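Side-chain contacts in pyruvate kinase (Cryptosporidium parvum, PDB 4DRS), which probably catalyses the last step of glycolysis, transferring the phosphate of phosphoenolpyruvate to ADP to give pyruvate and ATP, with magnesium and potassium as cofactors: residues Q43-I48 against Q384-I389; D357-S362 against N376-V381; S154-S159 against D183-K188; N200-G205 against L297-P302; L246-I251 against E286-M291. All blocks are in the same frame, centred on the assembly; numbering follows the deposited sequence.

Contact 1: Q43-I48 against Q384-I389; sequences QRKTQI and QAETCI
Glu386, near the C-terminal end of helix 371-386, carries this contact by pushing its carboxylate against the backbone of Arg44, Lys45 and Thr46. Its chain is extended beyond CG (chi2 156°), which carries the carboxylate across to the incoming loop. One oxygen, OE1, takes the N-H of Lys45 at 2.8 Å (Lys45 N to Glu386 OE1). The other, Glu386 OE2, accepts twice: from Thr46 N at 2.8 Å and from Thr46 OG1 at 2.6 Å. Both amides come in on the syn side, each 25° out of the carboxylate plane, whereas the hydroxyl meets OE2 almost end-on. Three bonds thus fix a buried carboxylate, and CB of Lys45 lies 3.6 Å from Glu386 OE1; the amine of that lysine goes off to Ser447 O. Past Glu386 the chain leaves the contact through a type I turn ending at Ile389, whose side chain packs on Leu353 and Leu394. Here helix 371-386, which comes after the eighth strand of the TIM barrel, holds the lead-in to the first, strand 47-51, so the contact lies where the barrel closes.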
# COMPACT_ATOMS: atom_id res chain seq x y z
N GLN A 43 24.25 -6.96 16.35
CA GLN A 43 24.34 -8.32 16.88
C GLN A 43 23.08 -9.15 16.63
O GLN A 43 21.99 -8.61 16.45
CB GLN A 43 24.70 -8.30 18.37
CG GLN A 43 23.69 -7.57 19.25
CD GLN A 43 23.93 -7.82 20.73
OE1 GLN A 43 25.07 -7.75 21.22
NE2 GLN A 43 22.86 -8.10 21.47
N ARG A 44 23.25 -10.47 16.63
CA ARG A 44 22.17 -11.43 16.42
C ARG A 44 20.99 -11.25 17.39
O ARG A 44 21.17 -11.01 18.58
CB ARG A 44 22.73 -12.85 16.52
CG ARG A 44 21.69 -13.96 16.53
CD ARG A 44 22.32 -15.33 16.74
NE ARG A 44 23.38 -15.32 17.75
CZ ARG A 44 23.18 -15.33 19.06
NH1 ARG A 44 21.96 -15.34 19.57
NH2 ARG A 44 24.22 -15.32 19.88
N LYS A 45 19.77 -11.36 16.85
CA LYS A 45 18.55 -11.18 17.63
C LYS A 45 17.91 -12.50 18.02
O LYS A 45 17.43 -12.66 19.14
CB LYS A 45 17.54 -10.32 16.87
CG LYS A 45 17.97 -8.88 16.70
CD LYS A 45 17.01 -8.13 15.79
CE LYS A 45 17.54 -6.75 15.45
NZ LYS A 45 17.87 -5.99 16.69
N THR A 46 17.92 -13.45 17.09
CA THR A 46 17.36 -14.77 17.34
C THR A 46 18.14 -15.49 18.43
O THR A 46 19.36 -15.58 18.39
CB THR A 46 17.34 -15.60 16.05
OG1 THR A 46 16.73 -14.84 15.00
CG2 THR A 46 16.54 -16.90 16.25
N GLN A 47 17.40 -15.99 19.42
CA GLN A 47 18.00 -16.68 20.54
C GLN A 47 18.38 -18.11 20.15
O GLN A 47 17.78 -18.70 19.25
CB GLN A 47 17.03 -16.69 21.72
CG GLN A 47 16.53 -15.32 22.15
CD GLN A 47 17.55 -14.50 22.94
OE1 GLN A 47 18.72 -14.88 23.06
NE2 GLN A 47 17.10 -13.38 23.49
N ILE A 48 19.38 -18.65 20.83
CA ILE A 48 19.89 -19.98 20.53
C ILE A 48 19.79 -20.88 21.74
O ILE A 48 20.34 -20.57 22.81
CB ILE A 48 21.34 -19.94 20.00
CG1 ILE A 48 21.39 -19.26 18.63
CG2 ILE A 48 21.92 -21.35 19.92
CD1 ILE A 48 22.80 -19.05 18.09
N GLN A 384 23.03 -13.14 9.66
CA GLN A 384 22.97 -12.91 8.23
C GLN A 384 21.52 -12.85 7.73
O GLN A 384 21.17 -11.98 6.94
CB GLN A 384 23.78 -13.99 7.50
CG GLN A 384 24.47 -13.53 6.22
CD GLN A 384 25.31 -12.27 6.39
OE1 GLN A 384 26.07 -12.13 7.34
NE2 GLN A 384 25.17 -11.35 5.44
N ALA A 385 20.68 -13.77 8.22
CA ALA A 385 19.26 -13.82 7.83
C ALA A 385 18.51 -12.58 8.29
O ALA A 385 17.60 -12.10 7.60
CB ALA A 385 18.60 -15.08 8.36
N GLU A 386 18.90 -12.06 9.44
CA GLU A 386 18.30 -10.84 10.00
C GLU A 386 18.60 -9.57 9.18
O GLU A 386 17.86 -8.59 9.28
CB GLU A 386 18.70 -10.68 11.47
CG GLU A 386 17.97 -11.65 12.39
CD GLU A 386 18.70 -11.94 13.70
OE1 GLU A 386 19.65 -11.23 14.07
OE2 GLU A 386 18.29 -12.91 14.39
N THR A 387 19.66 -9.60 8.37
CA THR A 387 19.93 -8.48 7.45
C THR A 387 18.99 -8.46 6.24
O THR A 387 18.88 -7.44 5.55
CB THR A 387 21.41 -8.42 6.97
OG1 THR A 387 21.68 -9.53 6.10
CG2 THR A 387 22.38 -8.43 8.14
N CYS A 388 18.31 -9.58 6.00
CA CYS A 388 17.37 -9.71 4.89
C CYS A 388 15.97 -9.19 5.22
O CYS A 388 15.09 -9.19 4.36
CB CYS A 388 17.27 -11.18 4.46
SG CYS A 388 18.82 -11.88 3.86
N ILE A 389 15.78 -8.76 6.46
CA ILE A 389 14.47 -8.32 6.94
C ILE A 389 14.23 -6.86 6.58
O ILE A 389 15.08 -6.00 6.81
CB ILE A 389 14.32 -8.53 8.47
CG1 ILE A 389 14.38 -10.03 8.81
CG2 ILE A 389 13.02 -7.91 8.97
CD1 ILE A 389 14.39 -10.35 10.29

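Contact 2: D357-S362 against N376-V381; sequences DCVMLS and NVMSRV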
# COMPACT_ATOMS: atom_id res chain seq x y z
N ASP A 357 11.53 -17.05 17.03
CA ASP A 357 12.21 -16.37 18.13
C ASP A 357 13.53 -17.03 18.52
O ASP A 357 14.51 -16.34 18.80
CB ASP A 357 11.29 -16.26 19.36
CG ASP A 357 10.27 -15.14 19.24
OD1 ASP A 357 9.26 -15.32 18.53
OD2 ASP A 357 10.49 -14.07 19.85
N CYS A 358 13.53 -18.36 18.57
CA CYS A 358 14.73 -19.13 18.90
C CYS A 358 14.93 -20.26 17.93
O CYS A 358 13.97 -20.77 17.35
CB CYS A 358 14.67 -19.75 20.29
SG CYS A 358 13.91 -18.73 21.56
N VAL A 359 16.18 -20.66 17.78
CA VAL A 359 16.53 -21.89 17.09
C VAL A 359 17.20 -22.81 18.10
O VAL A 359 17.87 -22.35 19.03
CB VAL A 359 17.43 -21.64 15.87
CG1 VAL A 359 16.65 -20.91 14.79
CG2 VAL A 359 18.67 -20.83 16.24
N MET A 360 17.00 -24.11 17.93
CA MET A 360 17.52 -25.09 18.87
C MET A 360 18.40 -26.13 18.20
O MET A 360 18.03 -26.69 17.16
CB MET A 360 16.37 -25.77 19.60
CG MET A 360 16.80 -26.67 20.75
SD MET A 360 15.40 -27.55 21.46
CE MET A 360 15.57 -29.14 20.65
N LEU A 361 19.56 -26.38 18.80
CA LEU A 361 20.45 -27.48 18.41
C LEU A 361 20.21 -28.70 19.28
O LEU A 361 20.12 -28.59 20.50
CB LEU A 361 21.91 -27.06 18.55
CG LEU A 361 22.51 -26.16 17.47
CD1 LEU A 361 23.90 -25.72 17.88
CD2 LEU A 361 22.55 -26.87 16.12
N SER A 362 20.11 -29.86 18.65
CA SER A 362 19.86 -31.11 19.37
C SER A 362 21.14 -31.92 19.58
O SER A 362 21.92 -31.64 20.50
CB SER A 362 18.78 -31.94 18.67
OG SER A 362 17.49 -31.62 19.17
N ASN A 376 28.41 -21.70 16.54
CA ASN A 376 29.03 -20.54 15.92
C ASN A 376 28.52 -20.29 14.50
O ASN A 376 28.19 -19.16 14.14
CB ASN A 376 30.56 -20.69 15.94
CG ASN A 376 31.27 -19.40 15.61
OD1 ASN A 376 31.51 -19.09 14.44
ND2 ASN A 376 31.61 -18.63 16.64
N VAL A 377 28.44 -21.36 13.72
CA VAL A 377 27.83 -21.34 12.40
C VAL A 377 26.37 -20.87 12.46
O VAL A 377 25.97 -19.94 11.76
CB VAL A 377 27.96 -22.73 11.72
CG1 VAL A 377 26.95 -22.91 10.59
CG2 VAL A 377 29.38 -22.94 11.21
N MET A 378 25.58 -21.51 13.33
CA MET A 378 24.16 -21.20 13.48
C MET A 378 23.96 -19.72 13.84
O MET A 378 23.08 -19.06 13.29
CB MET A 378 23.51 -22.11 14.53
CG MET A 378 21.99 -22.14 14.46
SD MET A 378 21.20 -23.57 15.26
CE MET A 378 21.30 -23.10 16.99
N SER A 379 24.80 -19.23 14.74
CA SER A 379 24.75 -17.84 15.18
C SER A 379 24.97 -16.85 14.04
O SER A 379 24.23 -15.87 13.90
CB SER A 379 25.79 -17.60 16.29
OG SER A 379 25.77 -16.26 16.72
N ARG A 380 25.99 -17.11 13.22
CA ARG A 380 26.34 -16.26 12.09
C ARG A 380 25.23 -16.27 11.03
O ARG A 380 24.87 -15.22 10.49
CB ARG A 380 27.68 -16.68 11.48
CG ARG A 380 28.80 -16.85 12.50
CD ARG A 380 29.97 -15.92 12.27
NE ARG A 380 30.71 -16.25 11.05
CZ ARG A 380 31.50 -17.32 10.89
NH1 ARG A 380 31.68 -18.19 11.88
NH2 ARG A 380 32.11 -17.52 9.73
N VAL A 381 24.69 -17.46 10.77
CA VAL A 381 23.54 -17.61 9.86
C VAL A 381 22.36 -16.74 10.31
O VAL A 381 21.80 -16.01 9.50
CB VAL A 381 23.10 -19.08 9.72
CG1 VAL A 381 21.77 -19.18 8.98
CG2 VAL A 381 24.16 -19.88 9.00
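Strand 358-361 and the 376-381 part of helix 371-386 run nearly antiparallel, at 161° between their directions, with their axes 10.4 Å apart. Their CA atoms come nearest at Val359 and Met378, a separation of 8.5 Å that leaves the gap to be filled by side chains; no hydrogen bond crosses it. Met378 fills most of it. With CG anti to the backbone N (chi1 -163°) and the chain staying extended through chi2, the thioether heads straight for the strand, and the bend at chi3 then swings CE in between Val359 and Leu361.

These two residues are two apart on the strand, so both point outward to the helix while Met360 between them points the opposite way, into the barrel. This is the usual alternation in a TIM barrel: strand 358-361 is the eighth and last, and helix 371-386, which comes after it, lies along its outer face. Inside, the side chain of Met360 comes within about 3 Å of that of Arg74, a residue that binds ADP.

The methyl CE of Met378 sits 3.6 Å from CG2 of Val359 and 3.3 Å from CG of Leu361. Its sulfur leans to the leucine as well, with Met378 SD 3.7 Å from Leu361 CD2. Each pair meets tip to tip, so the methionine end is straddled by the two branched side chains. Val348 of helix 342-354 touches both Val359 and Met378, and Ile48 of the adjoining first strand packs on Met378. Two residues on from Met378, Arg380 forms a salt bridge with Glu304 of the second subunit.

Contact 3: S154-S159 against D183-K188; sequences SLLPKS and DFIVCK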
# COMPACT_ATOMS: atom_id res chain seq x y z
N SER A 154 4.02 -51.29 28.74
CA SER A 154 3.41 -52.53 29.23
C SER A 154 2.03 -52.83 28.64
O SER A 154 1.56 -53.97 28.67
CB SER A 154 3.35 -52.54 30.76
OG SER A 154 2.34 -51.67 31.24
N LEU A 155 1.40 -51.79 28.09
CA LEU A 155 0.11 -51.93 27.41
C LEU A 155 0.25 -52.20 25.91
O LEU A 155 -0.72 -52.08 25.15
CB LEU A 155 -0.76 -50.69 27.65
CG LEU A 155 -1.57 -50.59 28.95
CD1 LEU A 155 -2.06 -49.16 29.16
CD2 LEU A 155 -2.73 -51.57 28.98
N LEU A 156 1.46 -52.59 25.48
CA LEU A 156 1.72 -52.91 24.07
C LEU A 156 0.81 -54.01 23.49
O LEU A 156 0.26 -53.82 22.40
CB LEU A 156 3.20 -53.26 23.84
CG LEU A 156 3.63 -53.64 22.42
CD1 LEU A 156 3.46 -52.48 21.45
CD2 LEU A 156 5.07 -54.13 22.41
N PRO A 157 0.65 -55.15 24.21
CA PRO A 157 -0.20 -56.22 23.66
C PRO A 157 -1.65 -55.79 23.40
O PRO A 157 -2.27 -56.25 22.44
CB PRO A 157 -0.15 -57.30 24.75
CG PRO A 157 0.27 -56.59 25.99
CD PRO A 157 1.22 -55.53 25.51
N LYS A 158 -2.17 -54.90 24.24
CA LYS A 158 -3.55 -54.43 24.14
C LYS A 158 -3.69 -53.18 23.25
O LYS A 158 -4.74 -52.54 23.25
CB LYS A 158 -4.11 -54.15 25.54
CG LYS A 158 -4.04 -55.34 26.49
CD LYS A 158 -4.52 -55.00 27.89
CE LYS A 158 -6.04 -55.03 28.00
NZ LYS A 158 -6.51 -55.03 29.41
N SER A 159 -2.64 -52.86 22.50
CA SER A 159 -2.63 -51.66 21.66
C SER A 159 -2.45 -51.95 20.17
O SER A 159 -2.69 -51.09 19.33
CB SER A 159 -1.54 -50.69 22.13
OG SER A 159 -1.78 -50.28 23.47
N ASP A 183 1.99 -60.63 27.90
CA ASP A 183 3.01 -59.61 28.15
C ASP A 183 4.07 -59.51 27.04
O ASP A 183 5.23 -59.20 27.31
CB ASP A 183 3.66 -59.82 29.52
CG ASP A 183 4.23 -61.22 29.71
OD1 ASP A 183 4.86 -61.76 28.77
OD2 ASP A 183 4.07 -61.77 30.82
N PHE A 184 3.65 -59.79 25.80
CA PHE A 184 4.57 -59.79 24.65
C PHE A 184 3.85 -59.77 23.31
O PHE A 184 2.64 -60.03 23.24
CB PHE A 184 5.49 -61.01 24.71
CG PHE A 184 4.80 -62.30 24.38
CD1 PHE A 184 4.09 -63.00 25.35
CD2 PHE A 184 4.87 -62.83 23.09
CE1 PHE A 184 3.45 -64.19 25.04
CE2 PHE A 184 4.23 -64.02 22.77
CZ PHE A 184 3.52 -64.70 23.75
N ILE A 185 4.60 -59.46 22.26
CA ILE A 185 4.14 -59.63 20.87
C ILE A 185 5.25 -60.27 20.04
O ILE A 185 6.44 -60.10 20.34
CB ILE A 185 3.69 -58.31 20.20
CG1 ILE A 185 4.82 -57.27 20.18
CG2 ILE A 185 2.43 -57.76 20.87
CD1 ILE A 185 4.56 -56.09 19.26
N VAL A 186 4.86 -61.00 19.01
CA VAL A 186 5.82 -61.57 18.06
C VAL A 186 5.60 -60.90 16.71
O VAL A 186 4.49 -60.88 16.18
CB VAL A 186 5.67 -63.11 17.93
CG1 VAL A 186 6.74 -63.68 17.01
CG2 VAL A 186 5.75 -63.77 19.30
N CYS A 187 6.67 -60.33 16.17
CA CYS A 187 6.61 -59.60 14.90
C CYS A 187 7.45 -60.28 13.83
O CYS A 187 8.27 -61.15 14.12
CB CYS A 187 7.08 -58.16 15.10
SG CYS A 187 6.08 -57.20 16.26
N LYS A 188 7.23 -59.87 12.58
CA LYS A 188 8.02 -60.35 11.45
C LYS A 188 8.83 -59.20 10.88
O LYS A 188 8.26 -58.23 10.35
CB LYS A 188 7.11 -60.96 10.39
CG LYS A 188 7.84 -61.72 9.28
CD LYS A 188 6.88 -62.20 8.20
CE LYS A 188 6.41 -61.06 7.31
NZ LYS A 188 5.47 -61.54 6.26
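Ile185, Pro157 and Leu156 have the most surface buried here, and all three meet through carbon. Ile185 points from strand 184-188 at the turn formed by residues 154-159. Its CG1 branch lies between the backbone N and the carbonyl carbon (chi1 59°), and from there it runs out to CD1, which rests 3.7 Å from CD2 of Leu156. The two side chains cross at about a right angle, so the leucine is met by the end of the isoleucine branch rather than lying alongside it; CG1 of Ile185 is still 3.9 Å from Leu156 CD2. The other branch, Ile185 CG2, goes to the proline, 4.1 Å from Pro157 CA. Pro157 also brings its CB to 4.2 Å from the carbonyl O of Phe184, a loose contact with the strand backbone. Within the turn, the hydroxyl of Ser159 reaches back to Leu155 O at 2.7 Å (Ser159 OG to Leu155 O), coming from above the carbonyl plane. Strand 184-188 lies between strands 133-137 and 173-180 in the mixed sheet of the small domain that pyruvate kinases insert into the TIM barrel, and the turn packs over it: Ile136 of the first touches both Leu156 and Ile185, while Ile180 of the second touches Pro157.

Contact 4: N200-G205 against L297-P302; sequences NMNLPG and LGMEIP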
# COMPACT_ATOMS: atom_id res chain seq x y z
N ASN A 200 13.82 -45.47 19.89
CA ASN A 200 12.43 -45.04 19.74
C ASN A 200 11.54 -46.17 19.22
O ASN A 200 12.02 -47.08 18.54
CB ASN A 200 12.35 -43.85 18.79
CG ASN A 200 13.44 -42.83 19.03
OD1 ASN A 200 13.40 -42.07 20.00
ND2 ASN A 200 14.44 -42.80 18.14
N MET A 201 10.25 -46.12 19.54
CA MET A 201 9.29 -47.08 19.02
C MET A 201 8.00 -46.36 18.63
O MET A 201 7.57 -45.44 19.31
CB MET A 201 9.01 -48.20 20.02
CG MET A 201 8.77 -49.55 19.38
SD MET A 201 8.70 -50.93 20.54
CE MET A 201 6.93 -51.08 20.78
N ASN A 202 7.39 -46.80 17.53
CA ASN A 202 6.19 -46.16 17.00
C ASN A 202 5.12 -47.18 16.62
O ASN A 202 5.43 -48.26 16.13
CB ASN A 202 6.53 -45.32 15.78
CG ASN A 202 7.55 -44.24 16.08
OD1 ASN A 202 7.25 -43.25 16.75
ND2 ASN A 202 8.77 -44.42 15.56
N LEU A 203 3.86 -46.80 16.86
CA LEU A 203 2.72 -47.65 16.51
C LEU A 203 1.74 -46.89 15.60
O LEU A 203 0.76 -46.32 16.09
CB LEU A 203 2.01 -48.15 17.78
CG LEU A 203 2.84 -48.82 18.88
CD1 LEU A 203 1.96 -49.10 20.09
CD2 LEU A 203 3.51 -50.10 18.40
N PRO A 204 2.02 -46.87 14.28
CA PRO A 204 1.18 -46.17 13.30
C PRO A 204 -0.26 -46.65 13.31
O PRO A 204 -0.52 -47.86 13.31
CB PRO A 204 1.85 -46.52 11.96
CG PRO A 204 3.26 -46.84 12.30
CD PRO A 204 3.18 -47.52 13.64
N GLY A 205 -1.20 -45.71 13.32
CA GLY A 205 -2.63 -46.01 13.34
C GLY A 205 -3.14 -46.61 14.64
O GLY A 205 -4.29 -47.05 14.71
N LEU A 297 5.15 -36.23 13.78
CA LEU A 297 4.49 -35.52 12.68
C LEU A 297 4.83 -36.07 11.29
O LEU A 297 3.93 -36.27 10.47
CB LEU A 297 4.80 -34.01 12.75
CG LEU A 297 3.97 -33.07 11.86
CD1 LEU A 297 2.48 -33.25 12.09
CD2 LEU A 297 4.39 -31.63 12.09
N GLY A 298 6.11 -36.34 11.06
CA GLY A 298 6.59 -36.86 9.78
C GLY A 298 6.09 -38.24 9.40
O GLY A 298 6.46 -38.77 8.35
N MET A 299 5.25 -38.83 10.25
CA MET A 299 4.70 -40.16 10.03
C MET A 299 3.17 -40.16 9.95
O MET A 299 2.56 -41.18 9.62
CB MET A 299 5.13 -41.10 11.16
CG MET A 299 6.57 -41.59 11.08
SD MET A 299 7.08 -42.36 12.63
CE MET A 299 5.64 -43.35 13.02
N GLU A 300 2.57 -39.02 10.26
CA GLU A 300 1.11 -38.91 10.33
C GLU A 300 0.55 -38.08 9.18
O GLU A 300 -0.63 -38.19 8.83
CB GLU A 300 0.68 -38.33 11.68
CG GLU A 300 1.25 -39.08 12.88
CD GLU A 300 0.84 -38.47 14.21
OE1 GLU A 300 0.76 -37.23 14.31
OE2 GLU A 300 0.60 -39.25 15.16
N ILE A 301 1.41 -37.25 8.59
CA ILE A 301 1.06 -36.43 7.44
C ILE A 301 2.10 -36.64 6.34
O ILE A 301 3.18 -37.16 6.61
CB ILE A 301 0.95 -34.93 7.82
CG1 ILE A 301 2.32 -34.33 8.16
CG2 ILE A 301 -0.03 -34.74 8.98
CD1 ILE A 301 2.39 -32.83 8.01
N PRO A 302 1.77 -36.26 5.09
CA PRO A 302 2.80 -36.28 4.04
C PRO A 302 3.96 -35.34 4.38
O PRO A 302 3.73 -34.21 4.82
CB PRO A 302 2.05 -35.80 2.80
CG PRO A 302 0.63 -36.17 3.06
CD PRO A 302 0.44 -35.98 4.53
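Met299 lays its thioether end over the side chain of Asn202, its CE methyl 3.5 Å from Asn202 CB. The two belong to different parts of pyruvate kinase: Asn202 is on the short edge strand 201-202 of the mixed sheet, in the small domain that family members insert into the TIM barrel, and Met299 is on the short, weakly bonded helix 297-300 just after the sixth barrel strand. The contact therefore bridges the inserted domain and the barrel. Both side chains point toward each other from backbones that stay well apart, CA atoms nearest at 7.7 Å between Pro204 and Met299. The methionine runs straight through chi2 and bends at chi3 (43°), which brings CE back over the asparagine. It crosses the amide at a slant, and the contact is of van der Waals type, without a hydrogen bond. Leu167 of the neighbouring strand 165-168 also touches Met299, and Asp170 and Asp296 lie against Asn202, whose side chain is about 9 Å from that of the ADP-binding Arg116. At its base the helical turn is held by Leu297 O, which accepts from the amides of Glu300 and Ile301. A slighter touch comes from the proline: Pro204 CG approaches Met299 CE to 4.3 Å.

Contact 5: L246-I251 against E286-M291; sequences LCRQII and ESDGIM
Arg248 leaves helix 241-252 with its CB directed at Glu286 and Asp288. That helix follows the fourth strand of the TIM barrel, 232-235, and packs outside it; Asp288 directly precedes the sixth, 289-293. CG lies anti to the carbonyl carbon, and the chain then bends at chi2 (-83°) before running out straight through CD to the guanidinium group. NE gives its hydrogen to a water at 2.9 Å (Arg248 NE to the water O), and that water in turn donates to Glu286 O. Arg248 NH2 reaches the same carbonyl directly, 2.8 Å from Glu286 O, in a nearly straight bond of 171° that lies in the carbonyl plane. Arg248 NH2 also bonds to Asp288 OD1 at 3.0 Å, and Arg248 NH1 to Asp288 OD2 at 3.2 Å, so the aspartate is gripped end-on by two nitrogens. The carboxylate is not coplanar with the guanidinium: the planes stand 63° apart, and OD1 is approached from above its own plane. Asp288 OD2 has a second partner, the amide N of Ile267 on strand 266-271. With bonds from all three of its nitrogens, the guanidinium is fixed in rotation; its charge is met by Asp288, which is consistent with both groups staying ionised.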
# COMPACT_ATOMS: atom_id res chain seq x y z
N LEU A 246 -3.11 -28.97 33.02
CA LEU A 246 -2.60 -29.92 34.01
C LEU A 246 -1.26 -29.45 34.56
O LEU A 246 -1.03 -29.47 35.77
CB LEU A 246 -2.50 -31.33 33.43
CG LEU A 246 -1.90 -32.44 34.31
CD1 LEU A 246 -2.60 -32.58 35.66
CD2 LEU A 246 -1.89 -33.78 33.58
N CYS A 247 -0.37 -29.00 33.67
CA CYS A 247 0.93 -28.49 34.08
C CYS A 247 0.82 -27.22 34.92
O CYS A 247 1.57 -27.04 35.88
CB CYS A 247 1.83 -28.27 32.85
SG CYS A 247 3.55 -27.96 33.27
N ARG A 248 -0.11 -26.33 34.55
CA ARG A 248 -0.40 -25.13 35.35
C ARG A 248 -0.82 -25.51 36.76
O ARG A 248 -0.35 -24.91 37.74
CB ARG A 248 -1.52 -24.30 34.71
CG ARG A 248 -1.20 -23.68 33.36
CD ARG A 248 -0.43 -22.37 33.47
NE ARG A 248 -0.25 -21.81 32.13
CZ ARG A 248 0.80 -21.09 31.73
NH1 ARG A 248 1.81 -20.83 32.56
NH2 ARG A 248 0.85 -20.64 30.48
N GLN A 249 -1.71 -26.50 36.85
CA GLN A 249 -2.23 -26.96 38.13
C GLN A 249 -1.12 -27.54 39.00
O GLN A 249 -1.02 -27.21 40.18
CB GLN A 249 -3.35 -28.00 37.91
CG GLN A 249 -4.09 -28.36 39.18
CD GLN A 249 -5.11 -29.47 38.97
OE1 GLN A 249 -4.87 -30.44 38.23
NE2 GLN A 249 -6.26 -29.35 39.64
N ILE A 250 -0.28 -28.38 38.40
CA ILE A 250 0.88 -28.94 39.10
C ILE A 250 1.75 -27.83 39.69
O ILE A 250 2.13 -27.88 40.86
CB ILE A 250 1.70 -29.89 38.20
CG1 ILE A 250 0.90 -31.16 37.89
CG2 ILE A 250 3.02 -30.26 38.86
CD1 ILE A 250 1.45 -31.98 36.73
N ILE A 251 2.05 -26.81 38.88
CA ILE A 251 2.86 -25.68 39.33
C ILE A 251 2.19 -24.97 40.51
O ILE A 251 2.85 -24.69 41.51
CB ILE A 251 3.17 -24.69 38.18
CG1 ILE A 251 4.13 -25.33 37.16
CG2 ILE A 251 3.77 -23.39 38.71
CD1 ILE A 251 4.03 -24.76 35.76
N GLU A 286 -3.04 -21.21 25.50
CA GLU A 286 -2.82 -21.61 26.89
C GLU A 286 -1.36 -21.47 27.34
O GLU A 286 -1.08 -21.24 28.51
CB GLU A 286 -3.28 -23.05 27.13
CG GLU A 286 -4.73 -23.33 26.75
CD GLU A 286 -5.71 -23.10 27.88
OE1 GLU A 286 -5.82 -21.95 28.37
OE2 GLU A 286 -6.39 -24.07 28.27
N SER A 287 -0.43 -21.64 26.40
CA SER A 287 1.00 -21.76 26.73
C SER A 287 1.72 -20.42 26.82
O SER A 287 1.19 -19.39 26.42
CB SER A 287 1.69 -22.67 25.71
OG SER A 287 1.02 -23.92 25.60
N ASP A 288 2.94 -20.43 27.37
CA ASP A 288 3.80 -19.24 27.39
C ASP A 288 4.64 -19.18 26.12
O ASP A 288 5.22 -18.15 25.82
CB ASP A 288 4.71 -19.25 28.62
CG ASP A 288 3.95 -19.26 29.93
OD1 ASP A 288 2.95 -18.51 30.04
OD2 ASP A 288 4.34 -20.00 30.86
N GLY A 289 4.70 -20.30 25.40
CA GLY A 289 5.46 -20.39 24.17
C GLY A 289 5.22 -21.71 23.46
O GLY A 289 4.64 -22.64 24.03
N ILE A 290 5.67 -21.77 22.21
CA ILE A 290 5.55 -22.97 21.37
C ILE A 290 6.92 -23.45 20.88
O ILE A 290 7.79 -22.65 20.53
CB ILE A 290 4.61 -22.72 20.17
CG1 ILE A 290 3.14 -22.58 20.63
CG2 ILE A 290 4.75 -23.80 19.09
CD1 ILE A 290 2.56 -23.79 21.32
N MET A 291 7.11 -24.77 20.87
CA MET A 291 8.24 -25.38 20.17
C MET A 291 7.72 -26.28 19.05
O MET A 291 6.85 -27.13 19.27
CB MET A 291 9.10 -26.19 21.14
CG MET A 291 10.37 -26.77 20.52
SD MET A 291 11.32 -27.82 21.65
CE MET A 291 11.77 -26.66 22.94
O HOH W 1 -2.79 -21.76 30.76

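How the contacts relate
Contacts 1, 2 and 5 all reach the eight-stranded barrel, and contacts 3 and 4 share the mixed sheet of the inserted domain. Contacts 1 and 2, with centres 10 Å apart, share helix 371-386 and sit on neighbouring strands, 47-51 and 358-361, the first and last of the barrel. Contact 5 is about 25 Å from contact 2 by centres, yet Met291 and Met360 touch inside the barrel. Contacts 3 and 4 have centres 18 Å apart and are joined by Leu156 against Met201 and Leu203. Along the chain, contact 1 spans the rest: 3 closes before 4 opens, 5 falls within 4, and 2 comes last. The lead-in to the first barrel strand is thus tied to helix 371-386, which follows the last barrel strand.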